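Local atomic coordinates of extracellular solute-binding protein family 1 (Arthrobacter chlorophenolicus, PDB entry 4R2F), a protein that binds sugars outside the cell, here the disaccharide laminaribiose, and probably hands them to a membrane transporter for uptake. Residues Ala39-Asp44 with Lys69-Ile74; Ala89-Pro94 with Tyr316-Ser321; Phe129-Pro134 with Val350-Thr355; Lys162-Lys167 with Lys270-Met275; Gly193-Ser198 with Asp260-Gln265. All blocks are in the same frame, centred on the assembly; numbering follows the deposited sequence.

Contact 1 of 5, residues Ala39-Asp44 with Lys69-Ile74; sequences AIKFWD and KATYQI
Chi1 of Y72 (-175°) puts its CG anti to the backbone N, as in F42, and the two rings lie side by side on the same face of two parallel strands. These strands, 40-44 and 70-74, are the two ends of a beta-alpha-beta crossover through helix 50-61. Five backbone hydrogen bonds join them in regular parallel register, from I40 N to K69 O (2.7 Å) through to D44 N to Q73 O (2.9 Å). The F42 and Y72 rings meet rim to rim, CD2 of F42 lying 3.7 Å from CD1 of Y72, with planes at 58°. Helix 322-335 packs on this face, where F328 and Y332 also meet the F42 ring. On the other face Q73 CG lies over the five-membered ring of W43, a CH-pi contact 4.0 Å from the ring centroid. D44 OD2 meets the Y72 ring at its edge, near the ring plane, with the carboxylate turned 77° to the ring. D44 OD2, hydrogen-bonded to Y52 OH, lies 2.5 Å from Y72 OH, a hydroxyl that also has N53 OD1 as a partner.

Contact 2 of 5, residues Ala89-Pro94 with Tyr316-Ser321; sequences ASKTGP and YTNTPS
P94 and Y316 cross obliquely, with P94 CG near CD1 and CE1 of the tyrosine ring. The closest side-chain atoms are P94 CG and Y316 CE1, 3.9 Å apart. P94 O approaches the other end of the tyrosine side chain and lies 3.4 Å from Y316 CB. The phenol oxygen points on past the proline to a hydrogen bond with S97 OG. N318 reaches across toward the 89-94 loop, its CG anti to the backbone N (chi1 -175°). That torsion brings the amide beside K91, and N318 ND2 lies 3.9 Å from K91 CG. Two waters bridge the loops. One accepts from both G93 N and N318 ND2, the latter at 2.8 Å. The other donates to G93 O (2.6 Å) and to N318 O. Both backbone polar groups of G93 are therefore tied through water to one asparagine. K91, with positive phi, is the C-prime residue of a Schellman motif that ends helix 80-89. S321 is the N-cap of helix 322-335. The contact joins the loop between helix 80-89 and strand 96-97 to that between strand 306-316 and helix 322-335, with W43 of strand 40-44 packed on P94.

Contact 3 of 5, residues Phe129-Pro134 with Val350-Thr355; sequences FDDFLP and VFKSIT
The backbones of F132 and F351 meet in a single bridge, with K352 N bonded to D131 O (2.8 Å, 172° at the hydrogen) and L133 N bonded to V350 O. D131 also grips the start of the short, weakly bonded helix 352-355 with its carboxylate. D131 OD1 takes S353 N at 2.9 Å through its syn lone pair. D131 OD2 takes S353 OG at 2.5 Å, also on the syn side but 20° out of the carboxylate plane. Replacing D131 by an alanine is likely to leave S353 N and OG without these acceptors. The F132 and F351 rings lie side by side in an offset stack, centroids 4.5 Å apart and planes at 22°. F351 CE1 sits over one face of the F132 ring, toward its rim. L133 CD1 meets T355 CG2 at 4.0 Å. The contact joins the loop after helix 117-126 to the chain leaving strand 348-349, while F132 also packs on L123 of that helix and on V149 and P150 of strand 145-161.

Contact 4 of 5, residues Lys162-Lys167 with Lys270-Met275; sequences KSLFEK and KAAYGM
L164 and F165, on helix 162-168, and A272, just before strand 273-275, bury the most surface here. L164 and A272 point their CB atoms at each other, 3.9 Å apart. Farther out, L164 CD1 rests 3.6 Å from A271 O and also touches A272 CA. F165 starts off to one side of the contact, but its ring swings in, because CG lies anti to the carbonyl carbon (chi1 -87°). The ring meets A272 with its edge. A272 O lies near the ring plane, 3.1 Å from F165 CE1, and A272 CB is 4.0 Å from the same carbon. No hydrogen bond crosses the contact.

Strand 273-275 belongs to the large mixed sheet and pairs antiparallel with the long strand 145-161, from which helix 162-168 follows directly. The contact therefore packs the helix onto the entry to a neighbouring strand. A272 also bonds through its backbone to R161. Helix 176-188 adds L186, which touches both F165 and A272.

At the far end of its ring, F165 CZ reaches Y273 CD1 at 3.8 Å, and Y273 CB lies at the ring edge. The planes of the F165 and Y273 rings stand at 62°, with centroids 6.0 Å apart. Without the F165 ring, as with an alanine here, a gap would probably open between A272, Y273 and L186. Y273 packs further on L158 and Y160 of strand 145-161, and on L179 of helix 176-188.

Contact 5 of 5, residues Gly193-Ser198 with Asp260-Gln265; sequences GFATGS and DNLNAQ
L262 faces A195 and the backbone of T196 and G197, where one side of helix 259-267 packs against an irregular loop between helices 176-188 and 204-215. The protein is a solute-binding protein of the SBP_bac_1 family, and this helix-on-loop contact lies close to its sugar site. The L262 side chain is about 7 Å from a bound glucose unit of the laminaribiose.

Along the helix, L262 comes first. Its CG is anti to the backbone N (chi1 175°), and the two methyl groups spread over the loop. L262 CD1 lies 3.9 Å from A195 CB and 3.8 Å from T196 O. L262 CD2 comes against the next peptide, 4.1 Å from T196 C and 4.3 Å from G197 N. G197 has no side chain, so the backbone itself meets the leucine; a CB there would point toward L262.

Almost one turn later, Q265 points to the same loop. Its chain is extended beyond CG, which carries the amide past L262 to A195. Q265 OE1 lies 4.0 Å from A195 CB. The amide nitrogen turns to D251 OD2 for a hydrogen bond, which helps to fix the rotation of the group. No direct hydrogen bond joins helix and loop. Instead, a water between them accepts from T196 N at 3.1 Å and donates to Q265 OE1 at 2.7 Å.

How the contacts relate
From the N terminus, contact 1 closes first, pairing two parallel strands linked by helix 50-61. Contact 2 then opens after helix 80-89 and closes only at 316-321, spanning more than 220 residues. It touches contact 1, as I40 packs on T319. Contact 3 opens within that span and closes beyond it at 350-355, so contacts 2 and 3 cross. Both long loops enclose contact 4, which in turn encloses contact 5. These last two touch: strand 273-275 follows helix 259-267, and A195 N probably bonds Y273 O. Contacts 1 and 4 reach the same mixed sheet from opposite sides of the chain's centre, their centres about 40 Å apart.

Contact 1 of 5, residues Ala39-Asp44 with Lys69-Ile74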
# COMPACT_ATOMS: atom_id res chain seq x y z
N ALA A 39 -10.10 24.60 -15.17
CA ALA A 39 -9.41 23.31 -15.28
C ALA A 39 -9.72 22.37 -14.12
O ALA A 39 -9.85 22.80 -12.98
CB ALA A 39 -7.90 23.53 -15.38
N ILE A 40 -9.84 21.08 -14.41
CA ILE A 40 -10.00 20.08 -13.35
C ILE A 40 -8.61 19.77 -12.81
O ILE A 40 -7.78 19.26 -13.54
CB ILE A 40 -10.72 18.79 -13.84
CG1 ILE A 40 -12.22 19.06 -14.05
CG2 ILE A 40 -10.52 17.61 -12.89
CD1 ILE A 40 -12.92 19.68 -12.86
N LYS A 41 -8.38 20.08 -11.54
CA LYS A 41 -7.12 19.72 -10.90
C LYS A 41 -7.11 18.27 -10.43
O LYS A 41 -7.92 17.88 -9.60
CB LYS A 41 -6.84 20.62 -9.70
CG LYS A 41 -6.56 22.06 -10.11
CD LYS A 41 -6.53 22.96 -8.90
CE LYS A 41 -6.29 24.39 -9.33
NZ LYS A 41 -6.33 25.27 -8.13
N PHE A 42 -6.15 17.51 -10.95
CA PHE A 42 -5.92 16.13 -10.55
C PHE A 42 -4.60 16.05 -9.80
O PHE A 42 -3.55 16.41 -10.33
CB PHE A 42 -5.88 15.26 -11.78
CG PHE A 42 -5.61 13.80 -11.50
CD1 PHE A 42 -6.38 13.09 -10.60
CD2 PHE A 42 -4.62 13.14 -12.20
CE1 PHE A 42 -6.13 11.76 -10.38
CE2 PHE A 42 -4.38 11.80 -12.00
CZ PHE A 42 -5.12 11.11 -11.08
N TRP A 43 -4.66 15.59 -8.56
CA TRP A 43 -3.47 15.33 -7.77
C TRP A 43 -3.23 13.83 -7.71
O TRP A 43 -4.14 13.05 -7.43
CB TRP A 43 -3.64 15.86 -6.35
CG TRP A 43 -3.60 17.37 -6.21
CD1 TRP A 43 -3.62 18.30 -7.21
CD2 TRP A 43 -3.55 18.10 -4.99
NE1 TRP A 43 -3.59 19.58 -6.67
CE2 TRP A 43 -3.54 19.48 -5.31
CE3 TRP A 43 -3.51 17.72 -3.64
CZ2 TRP A 43 -3.50 20.49 -4.34
CZ3 TRP A 43 -3.46 18.72 -2.66
CH2 TRP A 43 -3.46 20.09 -3.03
N ASP A 44 -1.96 13.45 -7.89
CA ASP A 44 -1.54 12.06 -7.99
C ASP A 44 -0.27 11.85 -7.15
O ASP A 44 0.47 12.79 -6.90
CB ASP A 44 -1.23 11.75 -9.46
CG ASP A 44 -1.22 10.23 -9.77
OD1 ASP A 44 -1.87 9.45 -9.04
OD2 ASP A 44 -0.61 9.83 -10.79
N LYS A 69 -10.67 20.71 -19.31
CA LYS A 69 -9.30 20.22 -19.37
C LYS A 69 -8.93 19.83 -17.92
O LYS A 69 -9.64 20.21 -16.96
CB LYS A 69 -8.40 21.35 -19.89
CG LYS A 69 -8.89 22.72 -19.43
CD LYS A 69 -8.15 23.89 -20.05
CE LYS A 69 -8.93 25.17 -19.79
NZ LYS A 69 -8.05 26.36 -19.92
N ALA A 70 -7.83 19.09 -17.77
CA ALA A 70 -7.32 18.66 -16.46
C ALA A 70 -5.86 19.03 -16.33
O ALA A 70 -5.11 18.93 -17.29
CB ALA A 70 -7.45 17.15 -16.32
N THR A 71 -5.45 19.42 -15.13
CA THR A 71 -4.03 19.64 -14.84
C THR A 71 -3.56 18.52 -13.91
O THR A 71 -4.33 17.99 -13.12
CB THR A 71 -3.79 21.04 -14.24
OG1 THR A 71 -4.49 21.18 -12.99
CG2 THR A 71 -4.28 22.12 -15.20
N TYR A 72 -2.30 18.14 -14.04
CA TYR A 72 -1.71 17.08 -13.24
C TYR A 72 -0.71 17.65 -12.26
O TYR A 72 0.13 18.44 -12.63
CB TYR A 72 -1.01 16.08 -14.16
CG TYR A 72 -0.43 14.83 -13.51
CD1 TYR A 72 -1.20 13.67 -13.39
CD2 TYR A 72 0.89 14.78 -13.09
CE1 TYR A 72 -0.68 12.51 -12.83
CE2 TYR A 72 1.41 13.62 -12.52
CZ TYR A 72 0.61 12.49 -12.40
OH TYR A 72 1.11 11.34 -11.85
N GLN A 73 -0.79 17.21 -11.02
CA GLN A 73 0.15 17.66 -10.01
C GLN A 73 0.52 16.51 -9.09
O GLN A 73 -0.36 15.79 -8.63
CB GLN A 73 -0.54 18.76 -9.25
CG GLN A 73 -0.04 18.99 -7.85
CD GLN A 73 0.57 20.32 -7.78
OE1 GLN A 73 1.73 20.49 -8.13
NE2 GLN A 73 -0.23 21.31 -7.39
N ILE A 74 1.81 16.36 -8.81
CA ILE A 74 2.32 15.28 -7.95
C ILE A 74 2.41 15.75 -6.51
O ILE A 74 3.00 16.78 -6.23
CB ILE A 74 3.72 14.82 -8.36
CG1 ILE A 74 3.72 14.28 -9.79
CG2 ILE A 74 4.22 13.74 -7.41
CD1 ILE A 74 5.12 14.15 -10.38

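Contact 2 of 5, residues Ala89-Pro94 with Tyr316-Ser321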
# COMPACT_ATOMS: atom_id res chain seq x y z
N ALA A 89 -8.89 22.03 3.92
CA ALA A 89 -9.41 22.96 4.94
C ALA A 89 -9.25 24.42 4.53
O ALA A 89 -10.04 25.28 4.93
CB ALA A 89 -8.77 22.70 6.29
N SER A 90 -8.25 24.70 3.69
CA SER A 90 -7.97 26.05 3.23
C SER A 90 -8.52 26.27 1.82
O SER A 90 -8.23 27.30 1.20
CB SER A 90 -6.46 26.29 3.26
OG SER A 90 -5.83 25.50 2.29
N LYS A 91 -9.31 25.32 1.31
CA LYS A 91 -9.95 25.44 -0.02
C LYS A 91 -8.92 25.61 -1.16
O LYS A 91 -9.16 26.32 -2.11
CB LYS A 91 -10.95 26.62 0.00
CG LYS A 91 -12.25 26.43 -0.77
CD LYS A 91 -13.14 25.34 -0.18
CE LYS A 91 -13.58 25.61 1.26
NZ LYS A 91 -14.84 26.42 1.37
N THR A 92 -7.78 24.94 -1.06
CA THR A 92 -6.76 24.97 -2.13
C THR A 92 -6.46 23.57 -2.68
O THR A 92 -5.41 23.33 -3.28
CB THR A 92 -5.45 25.59 -1.61
OG1 THR A 92 -5.10 24.94 -0.38
CG2 THR A 92 -5.62 27.11 -1.38
N GLY A 93 -7.40 22.65 -2.50
CA GLY A 93 -7.23 21.26 -2.89
C GLY A 93 -7.71 20.99 -4.31
O GLY A 93 -8.24 21.89 -4.99
N PRO A 94 -7.56 19.73 -4.76
CA PRO A 94 -7.89 19.37 -6.12
C PRO A 94 -9.37 19.05 -6.31
O PRO A 94 -10.13 18.93 -5.32
CB PRO A 94 -7.06 18.11 -6.32
CG PRO A 94 -7.16 17.44 -4.99
CD PRO A 94 -7.09 18.57 -3.99
N TYR A 316 -13.81 15.58 -5.16
CA TYR A 316 -14.01 16.53 -4.07
C TYR A 316 -15.06 17.58 -4.41
O TYR A 316 -15.25 17.90 -5.58
CB TYR A 316 -12.71 17.27 -3.78
CG TYR A 316 -11.56 16.39 -3.32
CD1 TYR A 316 -10.82 15.66 -4.23
CD2 TYR A 316 -11.25 16.28 -1.99
CE1 TYR A 316 -9.78 14.85 -3.82
CE2 TYR A 316 -10.21 15.47 -1.56
CZ TYR A 316 -9.46 14.76 -2.48
OH TYR A 316 -8.40 13.98 -2.04
N THR A 317 -15.68 18.16 -3.38
CA THR A 317 -16.69 19.19 -3.58
C THR A 317 -16.12 20.46 -4.20
O THR A 317 -16.83 21.17 -4.89
CB THR A 317 -17.43 19.57 -2.28
OG1 THR A 317 -16.47 19.94 -1.28
CG2 THR A 317 -18.30 18.40 -1.77
N ASN A 318 -14.85 20.74 -3.93
CA ASN A 318 -14.21 21.90 -4.52
C ASN A 318 -13.78 21.63 -5.94
O ASN A 318 -12.63 21.28 -6.20
CB ASN A 318 -12.99 22.33 -3.69
CG ASN A 318 -12.37 23.63 -4.21
OD1 ASN A 318 -12.92 24.26 -5.11
ND2 ASN A 318 -11.21 23.99 -3.69
N THR A 319 -14.74 21.77 -6.86
CA THR A 319 -14.51 21.56 -8.28
C THR A 319 -15.20 22.69 -9.01
O THR A 319 -16.22 23.18 -8.56
CB THR A 319 -15.09 20.19 -8.79
OG1 THR A 319 -14.98 20.08 -10.22
CG2 THR A 319 -16.55 20.02 -8.40
N PRO A 320 -14.63 23.13 -10.14
CA PRO A 320 -15.33 24.11 -10.94
C PRO A 320 -16.56 23.52 -11.61
O PRO A 320 -17.47 24.25 -11.96
CB PRO A 320 -14.29 24.51 -12.00
CG PRO A 320 -13.39 23.33 -12.09
CD PRO A 320 -13.29 22.84 -10.68
N SER A 321 -16.58 22.20 -11.81
CA SER A 321 -17.75 21.54 -12.41
C SER A 321 -17.79 20.07 -12.02
O SER A 321 -16.89 19.33 -12.40
CB SER A 321 -17.69 21.63 -13.94
OG SER A 321 -18.69 20.80 -14.51
O HOH W 1 -10.22 22.24 -1.68
O HOH W 2 -10.09 22.17 -6.86

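Contact 3 of 5, residues Phe129-Pro134 with Val350-Thr355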
# COMPACT_ATOMS: atom_id res chain seq x y z
N PHE A 129 -17.91 -1.21 -16.01
CA PHE A 129 -18.28 -1.69 -14.69
C PHE A 129 -18.26 -3.22 -14.56
O PHE A 129 -17.72 -3.78 -13.59
CB PHE A 129 -19.65 -1.14 -14.30
CG PHE A 129 -20.02 -1.43 -12.88
CD1 PHE A 129 -19.51 -0.66 -11.85
CD2 PHE A 129 -20.85 -2.50 -12.57
CE1 PHE A 129 -19.83 -0.94 -10.53
CE2 PHE A 129 -21.17 -2.79 -11.25
CZ PHE A 129 -20.67 -2.00 -10.23
N ASP A 130 -18.82 -3.89 -15.56
CA ASP A 130 -18.79 -5.33 -15.68
C ASP A 130 -17.37 -5.90 -15.69
O ASP A 130 -17.20 -7.09 -15.43
CB ASP A 130 -19.49 -5.78 -16.96
CG ASP A 130 -19.57 -7.27 -17.08
OD1 ASP A 130 -20.28 -7.88 -16.25
OD2 ASP A 130 -18.91 -7.83 -17.97
N ASP A 131 -16.35 -5.10 -16.02
CA ASP A 131 -14.95 -5.57 -16.04
C ASP A 131 -14.26 -5.49 -14.64
O ASP A 131 -13.17 -6.00 -14.46
CB ASP A 131 -14.16 -4.78 -17.08
CG ASP A 131 -12.78 -5.37 -17.40
OD1 ASP A 131 -12.62 -6.61 -17.41
OD2 ASP A 131 -11.86 -4.58 -17.66
N PHE A 132 -14.90 -4.86 -13.66
CA PHE A 132 -14.29 -4.78 -12.32
C PHE A 132 -14.14 -6.20 -11.80
O PHE A 132 -14.97 -7.03 -12.09
CB PHE A 132 -15.16 -4.01 -11.32
CG PHE A 132 -14.95 -2.52 -11.34
CD1 PHE A 132 -13.69 -1.98 -11.08
CD2 PHE A 132 -16.02 -1.66 -11.61
CE1 PHE A 132 -13.49 -0.60 -11.11
CE2 PHE A 132 -15.83 -0.29 -11.62
CZ PHE A 132 -14.56 0.24 -11.37
N LEU A 133 -13.09 -6.45 -11.03
CA LEU A 133 -12.96 -7.73 -10.36
C LEU A 133 -14.02 -7.83 -9.27
O LEU A 133 -14.53 -6.80 -8.80
CB LEU A 133 -11.56 -7.93 -9.79
CG LEU A 133 -10.45 -8.15 -10.82
CD1 LEU A 133 -9.11 -7.93 -10.14
CD2 LEU A 133 -10.52 -9.55 -11.43
N PRO A 134 -14.37 -9.06 -8.88
CA PRO A 134 -15.37 -9.21 -7.83
C PRO A 134 -14.87 -8.62 -6.51
O PRO A 134 -13.70 -8.76 -6.15
CB PRO A 134 -15.56 -10.74 -7.72
CG PRO A 134 -14.97 -11.31 -8.96
CD PRO A 134 -13.88 -10.37 -9.37
N VAL A 350 -7.53 -3.65 -10.91
CA VAL A 350 -8.85 -3.99 -10.38
C VAL A 350 -9.83 -4.38 -11.50
O VAL A 350 -11.03 -4.58 -11.25
CB VAL A 350 -9.47 -2.84 -9.55
CG1 VAL A 350 -8.62 -2.57 -8.31
CG2 VAL A 350 -9.68 -1.58 -10.39
N PHE A 351 -9.30 -4.46 -12.71
CA PHE A 351 -10.09 -4.79 -13.90
C PHE A 351 -9.64 -6.12 -14.47
O PHE A 351 -8.46 -6.35 -14.69
CB PHE A 351 -9.94 -3.71 -14.96
CG PHE A 351 -10.66 -2.44 -14.63
CD1 PHE A 351 -12.04 -2.41 -14.52
CD2 PHE A 351 -9.95 -1.26 -14.44
CE1 PHE A 351 -12.70 -1.23 -14.21
CE2 PHE A 351 -10.61 -0.09 -14.12
CZ PHE A 351 -11.99 -0.07 -14.00
N LYS A 352 -10.61 -6.99 -14.72
CA LYS A 352 -10.36 -8.35 -15.21
C LYS A 352 -9.55 -8.41 -16.52
O LYS A 352 -8.62 -9.21 -16.64
CB LYS A 352 -11.69 -9.10 -15.39
CG LYS A 352 -11.52 -10.53 -15.84
CD LYS A 352 -12.73 -11.38 -15.52
CE LYS A 352 -12.33 -12.84 -15.47
NZ LYS A 352 -13.44 -13.74 -15.90
N SER A 353 -9.89 -7.54 -17.47
CA SER A 353 -9.19 -7.49 -18.74
C SER A 353 -7.71 -7.20 -18.55
O SER A 353 -6.87 -7.73 -19.26
CB SER A 353 -9.79 -6.43 -19.67
OG SER A 353 -9.84 -5.16 -19.04
N ILE A 354 -7.38 -6.34 -17.59
CA ILE A 354 -5.98 -5.99 -17.36
C ILE A 354 -5.26 -7.19 -16.75
O ILE A 354 -4.12 -7.49 -17.11
CB ILE A 354 -5.81 -4.75 -16.48
CG1 ILE A 354 -6.53 -3.56 -17.12
CG2 ILE A 354 -4.34 -4.43 -16.31
CD1 ILE A 354 -6.56 -2.28 -16.31
N THR A 355 -5.93 -7.91 -15.85
CA THR A 355 -5.33 -9.12 -15.25
C THR A 355 -5.12 -10.25 -16.25
O THR A 355 -4.43 -11.21 -15.94
CB THR A 355 -6.18 -9.75 -14.11
OG1 THR A 355 -7.40 -10.29 -14.64
CG2 THR A 355 -6.48 -8.76 -12.99

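Contact 4 of 5, residues Lys162-Lys167 with Lys270-Met275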
# COMPACT_ATOMS: atom_id res chain seq x y z
N LYS A 162 17.99 -14.63 -5.36
CA LYS A 162 18.51 -16.02 -5.41
C LYS A 162 20.02 -16.12 -5.15
O LYS A 162 20.46 -16.98 -4.39
CB LYS A 162 18.23 -16.65 -6.75
CG LYS A 162 16.77 -16.68 -7.15
CD LYS A 162 16.57 -17.40 -8.48
CE LYS A 162 17.40 -16.78 -9.59
NZ LYS A 162 16.71 -16.92 -10.89
N SER A 163 20.80 -15.21 -5.73
CA SER A 163 22.26 -15.27 -5.59
C SER A 163 22.68 -15.14 -4.13
O SER A 163 23.65 -15.74 -3.71
CB SER A 163 22.93 -14.18 -6.43
OG SER A 163 22.42 -12.89 -6.12
N LEU A 164 21.92 -14.39 -3.35
CA LEU A 164 22.33 -14.15 -1.97
C LEU A 164 21.94 -15.28 -1.05
O LEU A 164 22.60 -15.51 -0.03
CB LEU A 164 21.73 -12.82 -1.46
CG LEU A 164 22.35 -11.60 -2.14
CD1 LEU A 164 21.74 -10.30 -1.65
CD2 LEU A 164 23.86 -11.59 -1.91
N PHE A 165 20.87 -15.97 -1.40
CA PHE A 165 20.49 -17.17 -0.66
C PHE A 165 21.47 -18.29 -0.98
O PHE A 165 21.86 -19.03 -0.10
CB PHE A 165 19.04 -17.56 -0.97
CG PHE A 165 18.06 -16.87 -0.08
CD1 PHE A 165 17.77 -15.51 -0.27
CD2 PHE A 165 17.49 -17.53 0.99
CE1 PHE A 165 16.90 -14.85 0.58
CE2 PHE A 165 16.62 -16.88 1.85
CZ PHE A 165 16.32 -15.55 1.64
N GLU A 166 21.90 -18.36 -2.24
CA GLU A 166 22.92 -19.31 -2.66
C GLU A 166 24.25 -19.05 -1.95
O GLU A 166 24.86 -19.96 -1.43
CB GLU A 166 23.09 -19.20 -4.17
CG GLU A 166 24.27 -19.93 -4.77
CD GLU A 166 24.26 -19.82 -6.28
OE1 GLU A 166 24.05 -18.69 -6.80
OE2 GLU A 166 24.45 -20.85 -6.95
N LYS A 167 24.68 -17.79 -1.93
CA LYS A 167 25.88 -17.41 -1.23
C LYS A 167 25.87 -17.77 0.25
O LYS A 167 26.87 -18.20 0.80
CB LYS A 167 26.13 -15.91 -1.37
CG LYS A 167 27.52 -15.48 -0.93
CD LYS A 167 27.56 -14.02 -0.49
CE LYS A 167 27.54 -13.06 -1.67
NZ LYS A 167 28.90 -12.84 -2.25
N LYS A 270 22.36 -5.82 -1.80
CA LYS A 270 22.54 -5.71 -0.36
C LYS A 270 21.35 -6.43 0.35
O LYS A 270 21.54 -7.12 1.35
CB LYS A 270 22.67 -4.24 0.04
CG LYS A 270 23.93 -3.92 0.82
CD LYS A 270 23.92 -4.58 2.20
CE LYS A 270 25.26 -4.39 2.89
NZ LYS A 270 25.15 -4.72 4.33
N ALA A 271 20.14 -6.29 -0.20
CA ALA A 271 18.94 -6.87 0.41
C ALA A 271 18.76 -8.28 -0.11
O ALA A 271 18.66 -8.46 -1.31
CB ALA A 271 17.72 -6.03 0.05
N ALA A 272 18.66 -9.27 0.78
CA ALA A 272 18.41 -10.65 0.36
C ALA A 272 16.94 -11.03 0.41
O ALA A 272 16.52 -11.91 -0.32
CB ALA A 272 19.21 -11.63 1.21
N TYR A 273 16.17 -10.40 1.28
CA TYR A 273 14.81 -10.85 1.55
C TYR A 273 14.05 -9.70 2.19
O TYR A 273 14.65 -8.87 2.87
CB TYR A 273 14.85 -12.09 2.44
CG TYR A 273 13.53 -12.79 2.71
CD1 TYR A 273 13.03 -13.73 1.82
CD2 TYR A 273 12.81 -12.55 3.87
CE1 TYR A 273 11.82 -14.39 2.07
CE2 TYR A 273 11.60 -13.20 4.12
CZ TYR A 273 11.12 -14.12 3.22
OH TYR A 273 9.95 -14.78 3.48
N GLY A 274 12.76 -9.60 1.91
CA GLY A 274 11.93 -8.59 2.54
C GLY A 274 10.58 -8.36 1.89
O GLY A 274 10.27 -8.92 0.86
N MET A 275 9.80 -7.48 2.50
CA MET A 275 8.44 -7.20 2.06
C MET A 275 8.47 -5.93 1.24
O MET A 275 8.99 -4.93 1.69
CB MET A 275 7.52 -7.02 3.27
CG MET A 275 6.06 -6.69 2.96
SD MET A 275 5.13 -5.94 4.31
CE MET A 275 5.91 -4.35 4.39

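Contact 5 of 5, residues Gly193-Ser198 with Asp260-Gln265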
# COMPACT_ATOMS: atom_id res chain seq x y z
N GLY A 193 18.99 -9.49 5.82
CA GLY A 193 18.04 -10.59 5.86
C GLY A 193 16.57 -10.21 5.85
O GLY A 193 15.73 -11.05 5.59
N PHE A 194 16.26 -8.95 6.16
CA PHE A 194 14.89 -8.49 6.10
C PHE A 194 14.90 -6.98 5.87
O PHE A 194 14.91 -6.17 6.82
CB PHE A 194 14.13 -8.88 7.37
CG PHE A 194 12.64 -8.98 7.20
CD1 PHE A 194 12.08 -9.98 6.43
CD2 PHE A 194 11.80 -8.10 7.84
CE1 PHE A 194 10.71 -10.09 6.28
CE2 PHE A 194 10.44 -8.20 7.70
CZ PHE A 194 9.89 -9.19 6.92
N ALA A 195 14.87 -6.62 4.59
CA ALA A 195 15.03 -5.25 4.18
C ALA A 195 13.72 -4.53 4.36
O ALA A 195 12.66 -5.03 3.95
CB ALA A 195 15.48 -5.18 2.73
N THR A 196 13.81 -3.36 4.97
CA THR A 196 12.67 -2.49 5.16
C THR A 196 13.19 -1.05 5.31
O THR A 196 14.38 -0.80 5.17
CB THR A 196 11.79 -2.94 6.34
OG1 THR A 196 10.52 -2.29 6.25
CG2 THR A 196 12.44 -2.61 7.66
N GLY A 197 12.30 -0.10 5.58
CA GLY A 197 12.69 1.26 5.77
C GLY A 197 11.56 2.09 6.30
O GLY A 197 10.42 1.89 5.91
N SER A 198 11.90 3.06 7.14
CA SER A 198 10.92 4.00 7.71
C SER A 198 11.36 5.44 7.66
O SER A 198 10.85 6.29 8.41
CB SER A 198 10.56 3.61 9.14
OG SER A 198 11.67 3.73 10.01
N ASP A 260 14.20 5.61 -1.87
CA ASP A 260 15.42 5.49 -2.67
C ASP A 260 16.46 4.63 -2.00
O ASP A 260 17.12 3.84 -2.67
CB ASP A 260 16.03 6.88 -2.97
CG ASP A 260 15.26 7.64 -4.05
OD1 ASP A 260 14.43 7.03 -4.76
OD2 ASP A 260 15.48 8.85 -4.20
N ASN A 261 16.66 4.81 -0.70
CA ASN A 261 17.63 4.01 0.04
C ASN A 261 17.30 2.53 -0.05
O ASN A 261 18.17 1.70 -0.26
CB ASN A 261 17.67 4.36 1.52
CG ASN A 261 18.20 5.76 1.81
OD1 ASN A 261 17.88 6.33 2.84
ND2 ASN A 261 18.98 6.32 0.91
N LEU A 262 16.03 2.23 0.16
CA LEU A 262 15.55 0.86 0.19
C LEU A 262 15.63 0.22 -1.22
O LEU A 262 16.13 -0.90 -1.36
CB LEU A 262 14.13 0.80 0.77
CG LEU A 262 13.48 -0.59 0.74
CD1 LEU A 262 14.33 -1.64 1.44
CD2 LEU A 262 12.10 -0.49 1.35
N ASN A 263 15.14 0.93 -2.23
CA ASN A 263 15.27 0.46 -3.60
C ASN A 263 16.74 0.17 -3.97
O ASN A 263 17.05 -0.86 -4.54
CB ASN A 263 14.68 1.47 -4.57
CG ASN A 263 13.16 1.51 -4.53
OD1 ASN A 263 12.51 0.64 -3.98
ND2 ASN A 263 12.60 2.52 -5.14
N ALA A 264 17.65 1.07 -3.60
CA ALA A 264 19.07 0.86 -3.85
C ALA A 264 19.60 -0.40 -3.19
O ALA A 264 20.43 -1.09 -3.78
CB ALA A 264 19.90 2.07 -3.42
N GLN A 265 19.13 -0.74 -1.98
CA GLN A 265 19.57 -1.99 -1.35
C GLN A 265 19.17 -3.22 -2.18
O GLN A 265 19.92 -4.18 -2.27
CB GLN A 265 19.01 -2.16 0.06
CG GLN A 265 19.62 -1.27 1.13
CD GLN A 265 19.37 -1.80 2.53
OE1 GLN A 265 18.27 -2.29 2.87
NE2 GLN A 265 20.39 -1.74 3.36
O HOH W 3 16.69 -2.27 5.10